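Local coordinates for protein superoxide dismutase (PDB 4FFK) that catalyses the dismutation of superoxide to molecular oxygen and hydrogen peroxide at an iron centre, as an iron superoxide dismutase, at residues A[38-43]-A[94-99]; A[132-137]-A[142-147]; A[110-115]-A[211-216]. One frame throughout, in Å; residues are numbered along the deposited sequence.

Contact 1: residues A[38-43]-A[94-99]; sequences ETLRYH and LYWLNM. With FE (Fe (III) ion), chain B.
The indole of Trp-96 turns its edge toward one face of the His-43 imidazole, an edge-to-face (T-shaped) pair with the two planes at 75° and Trp-96 CH2 3.4 Å from His-43 CG. His-43 is carried into this place by a first torsion that sets CG opposite the backbone N (chi1 -161°), so that the ring leaves helix 37-66 in the direction of helix 75-97. Tyr-95 meets the same imidazole in another way: its CE1 lies 3.5 Å from His-43 CE1, and the rings are inclined at 47°. Next to this aromatic cluster, Leu-40 puts CD2 3.4 Å from Trp-96 CZ3, the two side chains running past each other in opposite senses.

The imidazole is gripped at both nitrogens. NE2 of His-43 binds the iron(III) ion at 2.1 Å, where His-92, Asp-178, His-182 and a water complete the coordination. At the other nitrogen, His-43 ND1 donates to a second water 2.7 Å away, which lies in the ring plane and is 2.9 Å from Tyr-95 OH. That hydroxyl is also hydrogen-bonded to Tyr-195, while Trp-96 NE1 bonds to His-48.

The contact thus joins the two long helices of the alpha-hairpin domain characteristic of iron and manganese superoxide dismutases. The iron on NE2 and the water on ND1 hold the imidazole at two points of its rim and so set its rotation, while the Trp-96 edge closes on one face; Tyr-95, through the water, and Trp-96, by packing, probably help position this first-shell ligand.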
loop_
_atom_site.group_PDB
_atom_site.type_symbol
_atom_site.label_atom_id
_atom_site.label_comp_id
_atom_site.label_asym_id
_atom_site.label_seq_id
_atom_site.Cartn_x
_atom_site.Cartn_y
_atom_site.Cartn_z
ATOM N N GLU A 38 -12.597 -16.114 24.112
ATOM C CA GLU A 38 -13.157 -14.843 23.766
ATOM C C GLU A 38 -12.512 -14.349 22.475
ATOM O O GLU A 38 -13.199 -13.971 21.546
ATOM C CB GLU A 38 -12.928 -13.831 24.848
ATOM C CG GLU A 38 -13.670 -12.529 24.591
ATOM C CD GLU A 38 -13.407 -11.504 25.589
ATOM O OE1 GLU A 38 -12.821 -11.812 26.636
ATOM O OE2 GLU A 38 -13.772 -10.346 25.374
ATOM N N THR A 39 -11.184 -14.370 22.446
ATOM C CA THR A 39 -10.503 -14.004 21.196
ATOM C C THR A 39 -10.969 -14.872 20.050
ATOM O O THR A 39 -11.264 -14.364 18.962
ATOM C CB THR A 39 -9.003 -14.142 21.313
ATOM O OG1 THR A 39 -8.580 -13.119 22.202
ATOM C CG2 THR A 39 -8.383 -13.951 19.833
ATOM N N LEU A 40 -11.059 -16.186 20.267
ATOM C CA LEU A 40 -11.554 -17.029 19.207
ATOM C C LEU A 40 -12.953 -16.655 18.729
ATOM O O LEU A 40 -13.211 -16.712 17.501
ATOM C CB LEU A 40 -11.365 -18.553 19.456
ATOM C CG LEU A 40 -9.899 -18.998 19.543
ATOM C CD1 LEU A 40 -9.818 -20.514 19.697
ATOM C CD2 LEU A 40 -9.093 -18.619 18.278
ATOM N N ARG A 41 -13.832 -16.292 19.664
ATOM C CA ARG A 41 -15.219 -15.899 19.300
ATOM C C ARG A 41 -15.193 -14.620 18.443
ATOM O O ARG A 41 -15.759 -14.577 17.342
ATOM C CB ARG A 41 -16.038 -15.659 20.532
ATOM C CG ARG A 41 -16.478 -17.006 21.153
ATOM C CD ARG A 41 -17.566 -16.800 22.234
ATOM N NE ARG A 41 -17.219 -15.801 23.239
ATOM C CZ ARG A 41 -16.486 -16.043 24.339
ATOM N NH1 ARG A 41 -16.231 -15.074 25.193
ATOM N NH2 ARG A 41 -15.984 -17.232 24.559
ATOM N N TYR A 42 -14.494 -13.604 18.924
ATOM C CA TYR A 42 -14.434 -12.361 18.132
ATOM C C TYR A 42 -13.723 -12.617 16.821
ATOM O O TYR A 42 -14.192 -12.229 15.779
ATOM C CB TYR A 42 -13.769 -11.198 18.865
ATOM C CG TYR A 42 -14.692 -10.613 19.869
ATOM C CD1 TYR A 42 -15.609 -9.652 19.511
ATOM C CD2 TYR A 42 -14.721 -11.128 21.195
ATOM C CE1 TYR A 42 -16.480 -9.146 20.405
ATOM C CE2 TYR A 42 -15.653 -10.637 22.117
ATOM C CZ TYR A 42 -16.504 -9.629 21.711
ATOM O OH TYR A 42 -17.407 -9.065 22.583
ATOM N N HIS A 43 -12.568 -13.265 16.915
ATOM C CA HIS A 43 -11.684 -13.386 15.797
ATOM C C HIS A 43 -12.285 -14.257 14.721
ATOM O O HIS A 43 -12.313 -13.874 13.553
ATOM C CB HIS A 43 -10.358 -13.942 16.256
ATOM C CG HIS A 43 -9.256 -13.675 15.281
ATOM N ND1 HIS A 43 -7.934 -13.965 15.557
ATOM C CD2 HIS A 43 -9.284 -13.174 14.021
ATOM C CE1 HIS A 43 -7.183 -13.623 14.515
ATOM N NE2 HIS A 43 -7.977 -13.113 13.586
ATOM N N LEU A 94 -6.310 -20.525 7.002
ATOM C CA LEU A 94 -4.976 -21.090 7.258
ATOM C C LEU A 94 -4.607 -20.955 8.714
ATOM O O LEU A 94 -4.226 -21.948 9.399
ATOM C CB LEU A 94 -3.944 -20.359 6.403
ATOM C CG LEU A 94 -2.500 -20.818 6.501
ATOM C CD1 LEU A 94 -2.426 -22.312 6.186
ATOM C CD2 LEU A 94 -1.667 -20.018 5.495
ATOM N N TYR A 95 -4.684 -19.735 9.206
ATOM C CA TYR A 95 -4.360 -19.463 10.591
ATOM C C TYR A 95 -5.014 -20.464 11.566
ATOM O O TYR A 95 -4.320 -21.012 12.400
ATOM C CB TYR A 95 -4.859 -18.085 10.904
ATOM C CG TYR A 95 -4.629 -17.586 12.281
ATOM C CD1 TYR A 95 -5.699 -17.177 13.059
ATOM C CD2 TYR A 95 -3.316 -17.374 12.759
ATOM C CE1 TYR A 95 -5.511 -16.657 14.285
ATOM C CE2 TYR A 95 -3.123 -16.803 13.981
ATOM C CZ TYR A 95 -4.226 -16.498 14.755
ATOM O OH TYR A 95 -4.050 -15.952 15.965
ATOM N N TRP A 96 -6.324 -20.663 11.467
ATOM C CA TRP A 96 -6.977 -21.620 12.410
ATOM C C TRP A 96 -6.449 -23.010 12.260
ATOM O O TRP A 96 -6.298 -23.716 13.276
ATOM C CB TRP A 96 -8.473 -21.674 12.198
ATOM C CG TRP A 96 -9.126 -20.360 12.087
ATOM C CD1 TRP A 96 -9.919 -19.937 11.063
ATOM C CD2 TRP A 96 -9.103 -19.316 13.042
ATOM N NE1 TRP A 96 -10.418 -18.711 11.337
ATOM C CE2 TRP A 96 -9.916 -18.270 12.523
ATOM C CE3 TRP A 96 -8.458 -19.125 14.265
ATOM C CZ2 TRP A 96 -10.097 -17.068 13.196
ATOM C CZ3 TRP A 96 -8.660 -17.928 14.945
ATOM C CH2 TRP A 96 -9.469 -16.917 14.390
ATOM N N LEU A 97 -6.231 -23.423 11.017
ATOM C CA LEU A 97 -5.789 -24.791 10.683
ATOM C C LEU A 97 -4.385 -25.039 11.199
ATOM O O LEU A 97 -3.999 -26.184 11.573
ATOM C CB LEU A 97 -5.868 -25.038 9.180
ATOM C CG LEU A 97 -7.295 -25.139 8.614
ATOM C CD1 LEU A 97 -7.198 -25.125 7.080
ATOM C CD2 LEU A 97 -8.042 -26.459 9.131
ATOM N N ASN A 98 -3.615 -23.975 11.271
ATOM C CA ASN A 98 -2.253 -24.055 11.687
ATOM C C ASN A 98 -2.080 -24.198 13.207
ATOM O O ASN A 98 -0.976 -24.284 13.670
ATOM C CB ASN A 98 -1.533 -22.753 11.329
ATOM C CG ASN A 98 -1.230 -22.605 9.846
ATOM O OD1 ASN A 98 -1.063 -21.472 9.372
ATOM N ND2 ASN A 98 -1.092 -23.723 9.115
ATOM N N MET A 99 -3.160 -24.095 13.949
ATOM C CA MET A 99 -3.118 -24.209 15.379
ATOM C C MET A 99 -3.835 -25.490 15.864
ATOM O O MET A 99 -4.665 -26.107 15.150
ATOM C CB MET A 99 -3.696 -22.986 16.025
ATOM C CG MET A 99 -2.785 -21.767 15.744
ATOM S SD MET A 99 -3.355 -20.329 16.553
ATOM C CE MET A 99 -4.975 -19.997 15.776
HETATM FE FE FE B . -7.333 -11.778 12.086
HETATM O O HOH W 1 -6.322 -14.918 17.437
HETATM O O HOH W 2 -6.491 -10.546 10.679
#

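Contact 2: residues A[132-137]-A[142-147]; sequences GDAAKN and GWAILA
The carbonyl oxygen of Asp-133 is held by two donors of one residue: Asn-137 ND2 at 2.8 Å and the backbone N of Asn-137 at 2.9 Å, which arrive from opposite faces of the carbonyl plane. The hydrogen bond from ND2 is moderately bent, with an N-H...O angle of 148°, and its acceptor lies close to the plane of the Asn-137 amide. Side chain and backbone of Asn-137 therefore close the last turn of helix 124-136 together, at the residue where the chain leaves helical geometry.

On the side of this turn that faces the strand, the contact is made by alanines. Ala-144 directs its methyl from strand 142-148 at the helix backbone, with CB 3.6 Å from Ala-135 CA. The methyl of Ala-135 stands beside it, 3.7 Å from CB to CB, and that of Ala-134 is a little farther off, its CB 4.2 Å from Ala-144 CB. Such small side chains let the main chains come close: the CA atoms of Ala-135 and Ala-144 are 4.7 Å apart. Helix 124-136 here covers one side of the central strand of the three-stranded antiparallel sheet in the C-terminal domain. Trp-143 and Ile-145 point away from the helix, and the indole of Trp-143 meets the iron ligand His-92 edge-to-face. Ala-134 also packs against Val-75 of a neighbouring subunit, while Phe-131 and Val-177 border the Ala-144 methyl.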
loop_
_atom_site.group_PDB
_atom_site.type_symbol
_atom_site.label_atom_id
_atom_site.label_comp_id
_atom_site.label_asym_id
_atom_site.label_seq_id
_atom_site.Cartn_x
_atom_site.Cartn_y
_atom_site.Cartn_z
ATOM N N GLY A 132 9.483 -15.201 13.950
ATOM C CA GLY A 132 8.997 -14.348 15.026
ATOM C C GLY A 132 9.257 -12.895 14.797
ATOM O O GLY A 132 8.381 -12.031 15.020
ATOM N N ASP A 133 10.465 -12.556 14.353
ATOM C CA ASP A 133 10.753 -11.182 14.095
ATOM C C ASP A 133 9.947 -10.652 12.907
ATOM O O ASP A 133 9.517 -9.492 12.933
ATOM C CB ASP A 133 12.215 -10.960 13.809
ATOM C CG ASP A 133 13.089 -11.051 15.060
ATOM O OD1 ASP A 133 12.539 -11.160 16.183
ATOM O OD2 ASP A 133 14.331 -10.959 14.886
ATOM N N ALA A 134 9.694 -11.503 11.918
ATOM C CA ALA A 134 8.930 -11.078 10.718
ATOM C C ALA A 134 7.514 -10.744 11.199
ATOM O O ALA A 134 6.946 -9.722 10.782
ATOM C CB ALA A 134 8.882 -12.211 9.644
ATOM N N ALA A 135 6.986 -11.548 12.104
ATOM C CA ALA A 135 5.600 -11.324 12.611
ATOM C C ALA A 135 5.578 -10.072 13.470
ATOM O O ALA A 135 4.668 -9.240 13.398
ATOM C CB ALA A 135 5.156 -12.518 13.393
ATOM N N LYS A 136 6.563 -9.952 14.357
ATOM C CA LYS A 136 6.540 -8.876 15.321
ATOM C C LYS A 136 6.754 -7.558 14.592
ATOM O O LYS A 136 6.322 -6.517 15.058
ATOM C CB LYS A 136 7.643 -9.085 16.376
ATOM C CG LYS A 136 7.321 -10.172 17.363
ATOM C CD LYS A 136 8.637 -10.574 18.084
ATOM C CE LYS A 136 8.358 -11.963 18.694
ATOM N NZ LYS A 136 9.488 -12.257 19.642
ATOM N N ASN A 137 7.424 -7.609 13.432
ATOM C CA ASN A 137 7.782 -6.438 12.738
ATOM C C ASN A 137 6.966 -6.202 11.481
ATOM O O ASN A 137 7.387 -5.434 10.612
ATOM C CB ASN A 137 9.276 -6.423 12.429
ATOM C CG ASN A 137 10.065 -6.220 13.697
ATOM O OD1 ASN A 137 10.073 -5.127 14.216
ATOM N ND2 ASN A 137 10.578 -7.300 14.266
ATOM N N GLY A 142 -1.153 -7.230 9.792
ATOM C CA GLY A 142 -0.916 -8.156 8.687
ATOM C C GLY A 142 -0.585 -9.506 9.259
ATOM O O GLY A 142 -1.153 -9.915 10.249
ATOM N N TRP A 143 0.384 -10.146 8.623
ATOM C CA TRP A 143 0.634 -11.584 8.836
ATOM C C TRP A 143 2.108 -11.803 8.618
ATOM O O TRP A 143 2.781 -11.086 7.854
ATOM C CB TRP A 143 -0.008 -12.400 7.728
ATOM C CG TRP A 143 -1.481 -12.199 7.716
ATOM C CD1 TRP A 143 -2.139 -11.150 7.177
ATOM C CD2 TRP A 143 -2.433 -13.031 8.345
ATOM N NE1 TRP A 143 -3.491 -11.278 7.395
ATOM C CE2 TRP A 143 -3.704 -12.453 8.089
ATOM C CE3 TRP A 143 -2.352 -14.277 9.047
ATOM C CZ2 TRP A 143 -4.880 -13.022 8.544
ATOM C CZ3 TRP A 143 -3.559 -14.836 9.491
ATOM C CH2 TRP A 143 -4.783 -14.217 9.247
ATOM N N ALA A 144 2.607 -12.851 9.263
ATOM C CA ALA A 144 3.860 -13.449 8.779
ATOM C C ALA A 144 3.476 -14.816 8.279
ATOM O O ALA A 144 2.586 -15.488 8.845
ATOM C CB ALA A 144 4.915 -13.522 9.887
ATOM N N ILE A 145 4.119 -15.238 7.189
ATOM C CA ILE A 145 3.775 -16.445 6.538
ATOM C C ILE A 145 5.040 -17.232 6.196
ATOM O O ILE A 145 5.986 -16.651 5.741
ATOM C CB ILE A 145 3.025 -16.182 5.232
ATOM C CG1 ILE A 145 1.605 -15.685 5.500
ATOM C CG2 ILE A 145 2.959 -17.481 4.449
ATOM C CD1 ILE A 145 0.917 -15.221 4.211
ATOM N N LEU A 146 5.031 -18.530 6.481
ATOM C CA LEU A 146 6.087 -19.416 6.011
ATOM C C LEU A 146 5.503 -19.997 4.748
ATOM O O LEU A 146 4.427 -20.550 4.796
ATOM C CB LEU A 146 6.340 -20.565 7.027
ATOM C CG LEU A 146 7.446 -21.505 6.459
ATOM C CD1 LEU A 146 8.776 -20.856 6.087
ATOM C CD2 LEU A 146 7.669 -22.560 7.480
ATOM N N ALA A 147 6.136 -19.746 3.611
ATOM C CA ALA A 147 5.602 -20.180 2.351
ATOM C C ALA A 147 6.581 -21.082 1.622
ATOM O O ALA A 147 7.801 -21.034 1.833
ATOM C CB ALA A 147 5.286 -18.982 1.476
#

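Contact 3: residues A[110-115]-A[211-216]; sequences GGAIGD and RYQKAL
Ile-113 lays its CD1 methyl over one face of the Tyr-212 ring, a CH-pi contact with CD1 4.0 Å from the ring centroid and 22° off the normal. The ring is sent across to helix 111-121 because Tyr-212 holds CG opposite its backbone N (chi1 173°). Ala-112 meets it from a different direction: its CB lies at the ring edge, 3.6 Å from Tyr-212 CE1. On the face opposite Ile-113 rests Leu-216 CD1, one turn further along the same helix, so the phenol is sandwiched between two aliphatic side chains.

The two helices, the first of the C-terminal domain and the last of the chain, cross nearly at right angles (82°), their local axes 9.7 Å apart. Leu-155 and Leu-174 of the sheet touch both Ile-113 and Tyr-212 where the helices meet. With the phenol of Tyr-212 cut back to an alanine, Ile-113 and Leu-216 would probably face a gap, and the Ala-112 methyl would lose the ring edge it rests on. Gln-213 bends at its second torsion, which brings NE2 to 3.2 Å from Ala-112 CB; the amide is hydrogen-bonded to Glu-209, whose carboxylate also accepts from the backbone N of Ile-113.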
loop_
_atom_site.group_PDB
_atom_site.type_symbol
_atom_site.label_atom_id
_atom_site.label_comp_id
_atom_site.label_asym_id
_atom_site.label_seq_id
_atom_site.Cartn_x
_atom_site.Cartn_y
_atom_site.Cartn_z
ATOM N N GLY A 110 8.934 -32.045 12.880
ATOM C CA GLY A 110 9.695 -33.159 12.282
ATOM C C GLY A 110 9.199 -33.322 10.865
ATOM O O GLY A 110 8.568 -32.398 10.340
ATOM N N GLY A 111 9.470 -34.481 10.236
ATOM C CA GLY A 111 9.018 -34.746 8.861
ATOM C C GLY A 111 9.715 -33.847 7.838
ATOM O O GLY A 111 10.770 -33.240 8.133
ATOM N N ALA A 112 9.134 -33.755 6.639
ATOM C CA ALA A 112 9.779 -33.035 5.548
ATOM C C ALA A 112 9.892 -31.536 5.935
ATOM O O ALA A 112 10.930 -30.886 5.694
ATOM C CB ALA A 112 9.016 -33.232 4.249
ATOM N N ILE A 113 8.847 -31.030 6.602
ATOM C CA ILE A 113 8.808 -29.596 6.967
ATOM C C ILE A 113 9.933 -29.215 7.920
ATOM O O ILE A 113 10.627 -28.258 7.677
ATOM C CB ILE A 113 7.382 -29.095 7.451
ATOM C CG1 ILE A 113 7.335 -27.556 7.462
ATOM C CG2 ILE A 113 6.989 -29.607 8.812
ATOM C CD1 ILE A 113 7.548 -26.958 6.169
ATOM N N GLY A 114 10.149 -30.023 8.964
ATOM C CA GLY A 114 11.221 -29.799 9.878
ATOM C C GLY A 114 12.546 -29.790 9.164
ATOM O O GLY A 114 13.389 -28.952 9.431
ATOM N N ASP A 115 12.741 -30.753 8.265
ATOM C CA ASP A 115 13.974 -30.816 7.478
ATOM C C ASP A 115 14.101 -29.624 6.530
ATOM O O ASP A 115 15.185 -29.035 6.341
ATOM C CB ASP A 115 13.977 -32.110 6.670
ATOM C CG ASP A 115 14.228 -33.344 7.542
ATOM O OD1 ASP A 115 14.884 -33.209 8.598
ATOM O OD2 ASP A 115 13.763 -34.417 7.143
ATOM N N ARG A 211 0.260 -29.573 4.492
ATOM C CA ARG A 211 0.155 -28.521 3.475
ATOM C C ARG A 211 1.424 -28.483 2.643
ATOM O O ARG A 211 1.381 -28.346 1.440
ATOM C CB ARG A 211 -0.093 -27.165 4.125
ATOM C CG ARG A 211 -0.453 -26.065 3.095
ATOM C CD ARG A 211 -1.270 -24.894 3.717
ATOM N NE ARG A 211 -2.518 -25.331 4.364
ATOM C CZ ARG A 211 -2.609 -25.626 5.673
ATOM N NH1 ARG A 211 -1.534 -25.531 6.461
ATOM N NH2 ARG A 211 -3.754 -26.017 6.181
ATOM N N TYR A 212 2.555 -28.627 3.297
ATOM C CA TYR A 212 3.810 -28.598 2.630
ATOM C C TYR A 212 3.932 -29.784 1.674
ATOM O O TYR A 212 4.443 -29.625 0.574
ATOM C CB TYR A 212 4.908 -28.601 3.658
ATOM C CG TYR A 212 6.283 -28.739 3.126
ATOM C CD1 TYR A 212 7.109 -29.757 3.569
ATOM C CD2 TYR A 212 6.788 -27.849 2.189
ATOM C CE1 TYR A 212 8.398 -29.876 3.091
ATOM C CE2 TYR A 212 8.043 -27.950 1.718
ATOM C CZ TYR A 212 8.852 -28.979 2.168
ATOM O OH TYR A 212 10.104 -29.063 1.686
ATOM N N GLN A 213 3.432 -30.955 2.095
ATOM C CA GLN A 213 3.416 -32.114 1.188
ATOM C C GLN A 213 2.614 -31.805 -0.068
ATOM O O GLN A 213 3.121 -32.046 -1.165
ATOM C CB GLN A 213 2.910 -33.397 1.875
ATOM C CG GLN A 213 3.884 -33.926 2.920
ATOM C CD GLN A 213 5.200 -34.404 2.329
ATOM O OE1 GLN A 213 5.293 -34.708 1.146
ATOM N NE2 GLN A 213 6.233 -34.459 3.155
ATOM N N LYS A 214 1.393 -31.290 0.112
ATOM C CA LYS A 214 0.544 -30.809 -0.992
ATOM C C LYS A 214 1.269 -29.794 -1.862
ATOM O O LYS A 214 1.213 -29.881 -3.091
ATOM C CB LYS A 214 -0.747 -30.174 -0.492
ATOM C CG LYS A 214 -1.927 -31.086 -0.318
ATOM C CD LYS A 214 -2.190 -31.328 1.149
ATOM C CE LYS A 214 -3.431 -30.619 1.644
ATOM N NZ LYS A 214 -4.626 -31.383 1.243
ATOM N N ALA A 215 1.936 -28.826 -1.233
ATOM C CA ALA A 215 2.700 -27.802 -1.975
ATOM C C ALA A 215 3.793 -28.413 -2.837
ATOM O O ALA A 215 3.966 -28.039 -4.002
ATOM C CB ALA A 215 3.302 -26.763 -1.034
ATOM N N LEU A 216 4.533 -29.351 -2.247
ATOM C CA LEU A 216 5.615 -30.053 -2.929
ATOM C C LEU A 216 5.149 -30.775 -4.193
ATOM O O LEU A 216 5.919 -30.916 -5.156
ATOM C CB LEU A 216 6.257 -31.070 -1.983
ATOM C CG LEU A 216 7.239 -30.516 -0.965
ATOM C CD1 LEU A 216 7.595 -31.630 0.011
ATOM C CD2 LEU A 216 8.487 -29.938 -1.656
#

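In the fold
From the N terminus, contact 1 comes first, closing a loop of 50 mostly helical residues by joining the start of helix 37-66 to the end of helix 75-97. The chain then enters helix 111-121, where contact 3 opens; it closes 95 residues later on helix 205-216, the last helix. Contact 2, a tight four-residue connection from helix 124-136 to strand 142-148, is nested within that large loop. Contact 1 stands in series with both. Tyr-95 packs on Trp-143, linking contacts 1 and 2, while Arg-211 touches Leu-94, Leu-97 and Asn-98, linking contacts 1 and 3. The alpha-hairpin is thus joined to the sheet and to the final helix.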